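Centrosomal protein 120 (Oreochromis niloticus, PDB 6EWH) probably takes part in centriole assembly and cilium formation, this chain being its second C2 domain (C2B). Local coordinates at residues 71-76 with 85-90. The protein carries 1 engineered substitution. Numbering follows the deposited sequence. Where two conformers were deposited one is given.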
# COMPACT_ATOMS: atom_id res chain seq x y z
N ILE A 71 4.95 -5.89 5.61
CA ILE A 71 5.90 -5.21 4.75
C ILE A 71 6.30 -3.89 5.40
O ILE A 71 5.44 -3.11 5.83
CB ILE A 71 5.32 -5.02 3.34
CG1 ILE A 71 5.14 -6.39 2.69
CG2 ILE A 71 6.21 -4.09 2.51
CD1 ILE A 71 4.28 -6.40 1.46
N THR A 72 7.60 -3.64 5.49
CA THR A 72 8.12 -2.36 5.94
C THR A 72 9.03 -1.79 4.86
O THR A 72 9.76 -2.53 4.20
CB THR A 72 8.92 -2.46 7.25
OG1 THR A 72 10.06 -3.30 7.07
CG2 THR A 72 8.04 -3.02 8.38
N SER A 73 8.99 -0.48 4.72
CA SER A 73 9.82 0.20 3.74
C SER A 73 11.15 0.66 4.34
O SER A 73 11.38 0.58 5.55
CB SER A 73 9.07 1.38 3.13
OG SER A 73 9.01 2.46 4.05
N GLU A 74 12.01 1.18 3.47
CA GLU A 74 13.34 1.61 3.88
C GLU A 74 13.26 2.84 4.78
O GLU A 74 12.63 3.83 4.41
CB GLU A 74 14.15 1.95 2.63
CG GLU A 74 15.53 2.51 2.90
CD GLU A 74 16.59 1.42 2.93
OE1 GLU A 74 16.24 0.25 3.15
OE2 GLU A 74 17.77 1.75 2.70
N PRO A 75 13.87 2.81 5.95
CA PRO A 75 13.74 3.95 6.87
C PRO A 75 14.32 5.23 6.29
O PRO A 75 15.28 5.21 5.52
CB PRO A 75 14.53 3.49 8.10
CG PRO A 75 14.46 1.99 8.04
CD PRO A 75 14.51 1.64 6.59
N PHE A 76 13.71 6.35 6.66
CA PHE A 76 14.19 7.68 6.27
C PHE A 76 14.09 8.64 7.45
O PHE A 76 13.29 8.46 8.37
CB PHE A 76 13.47 8.21 5.02
CG PHE A 76 11.98 8.43 5.20
CD1 PHE A 76 11.10 7.36 5.14
CD2 PHE A 76 11.47 9.70 5.40
CE1 PHE A 76 9.74 7.56 5.30
CE2 PHE A 76 10.11 9.91 5.56
CZ PHE A 76 9.25 8.84 5.50
N GLU A 85 13.35 6.73 -1.41
CA GLU A 85 13.22 6.35 -2.80
C GLU A 85 11.90 5.62 -3.04
O GLU A 85 11.37 4.98 -2.12
CB GLU A 85 14.35 5.41 -3.17
CG GLU A 85 15.71 6.10 -3.13
CD GLU A 85 15.90 6.99 -4.34
OE1 GLU A 85 15.74 6.49 -5.47
OE2 GLU A 85 16.21 8.19 -4.16
N PRO A 86 11.36 5.69 -4.26
CA PRO A 86 10.16 4.89 -4.55
C PRO A 86 10.48 3.42 -4.34
O PRO A 86 11.55 2.94 -4.71
CB PRO A 86 9.88 5.20 -6.03
CG PRO A 86 10.69 6.43 -6.35
CD PRO A 86 11.88 6.38 -5.45
N GLU A 87 9.55 2.71 -3.70
CA GLU A 87 9.84 1.36 -3.26
C GLU A 87 8.61 0.48 -3.44
O GLU A 87 7.51 0.82 -2.99
CB GLU A 87 10.26 1.36 -1.78
CG GLU A 87 10.56 -0.04 -1.28
CD GLU A 87 11.14 -0.05 0.11
OE1 GLU A 87 11.41 1.04 0.67
OE2 GLU A 87 11.32 -1.16 0.66
N ARG A 88 8.81 -0.66 -4.11
CA ARG A 88 7.74 -1.58 -4.45
C ARG A 88 7.89 -2.85 -3.63
O ARG A 88 9.00 -3.35 -3.42
CB ARG A 88 7.82 -1.95 -5.94
CG ARG A 88 6.69 -2.87 -6.40
CD ARG A 88 6.83 -3.20 -7.87
NE ARG A 88 6.78 -2.01 -8.70
CZ ARG A 88 7.76 -1.64 -9.52
NH1 ARG A 88 7.63 -0.52 -10.22
NH2 ARG A 88 8.86 -2.37 -9.63
N ALA A 89 6.75 -3.42 -3.21
CA ALA A 89 6.69 -4.76 -2.66
C ALA A 89 5.67 -5.52 -3.48
O ALA A 89 4.62 -4.96 -3.82
CB ALA A 89 6.27 -4.78 -1.19
N SER A 90 5.97 -6.77 -3.83
CA SER A 90 5.13 -7.57 -4.71
C SER A 90 4.95 -8.96 -4.13
O SER A 90 5.88 -9.51 -3.54
CB SER A 90 5.80 -7.74 -6.08
OG SER A 90 6.14 -6.50 -6.69
O HOH W 1 12.41 -2.28 3.03
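The carboxylate of E87 reaches across to E74 N and, through a water, to T72 O, and makes the polar half of this contact. E74 N donates to E87 OE1 over 2.9 Å, nearly straight at 165°, and meets the lone pair syn to the other carboxylate oxygen. E87 gets there fully stretched, with CG anti to the backbone N (chi1 180°) and the chain extended beyond it. Its second oxygen is tied in through one water, which donates both to E87 OE2 at 2.8 Å and to T72 O at 2.9 Å. One direct bond and one water bridge thus hold the two oxygens to the 71-76 backbone, which should limit rotation of the carboxylate. Beside the carboxylate, S73 offers carbon rather than its hydroxyl: S73 CB lies 3.4 Å from E87 OE1, while S73 OG is hydrogen-bonded to F62 N. The side chain of E74 starts toward E87, its CB 3.5 Å from E87 OE1. It then bends at chi2 (93°) and carries its own carboxylate away. This leaves E74 OE1 5.5 Å from E87 OE1, which probably eases the repulsion between like charges.

Strand 69-72 is an outermost strand of the four-stranded antiparallel sheet, and strand 87-95 belongs to the other, mixed sheet; the contact therefore joins the two sheets of the C2 beta-sandwich near its surface. No backbone hydrogen bond links the segments: I71 and S73 pair with Y64 and F62, whereas E87 and A89 pair with V37 and V35.

Apolar packing is confined to I71 and A89. The methyl of A89 faces two branches of I71; in the conformer given, I71 CD1 lies 3.7 Å from A89 CB and I71 CG2 almost as close, and Y64 touches both side chains.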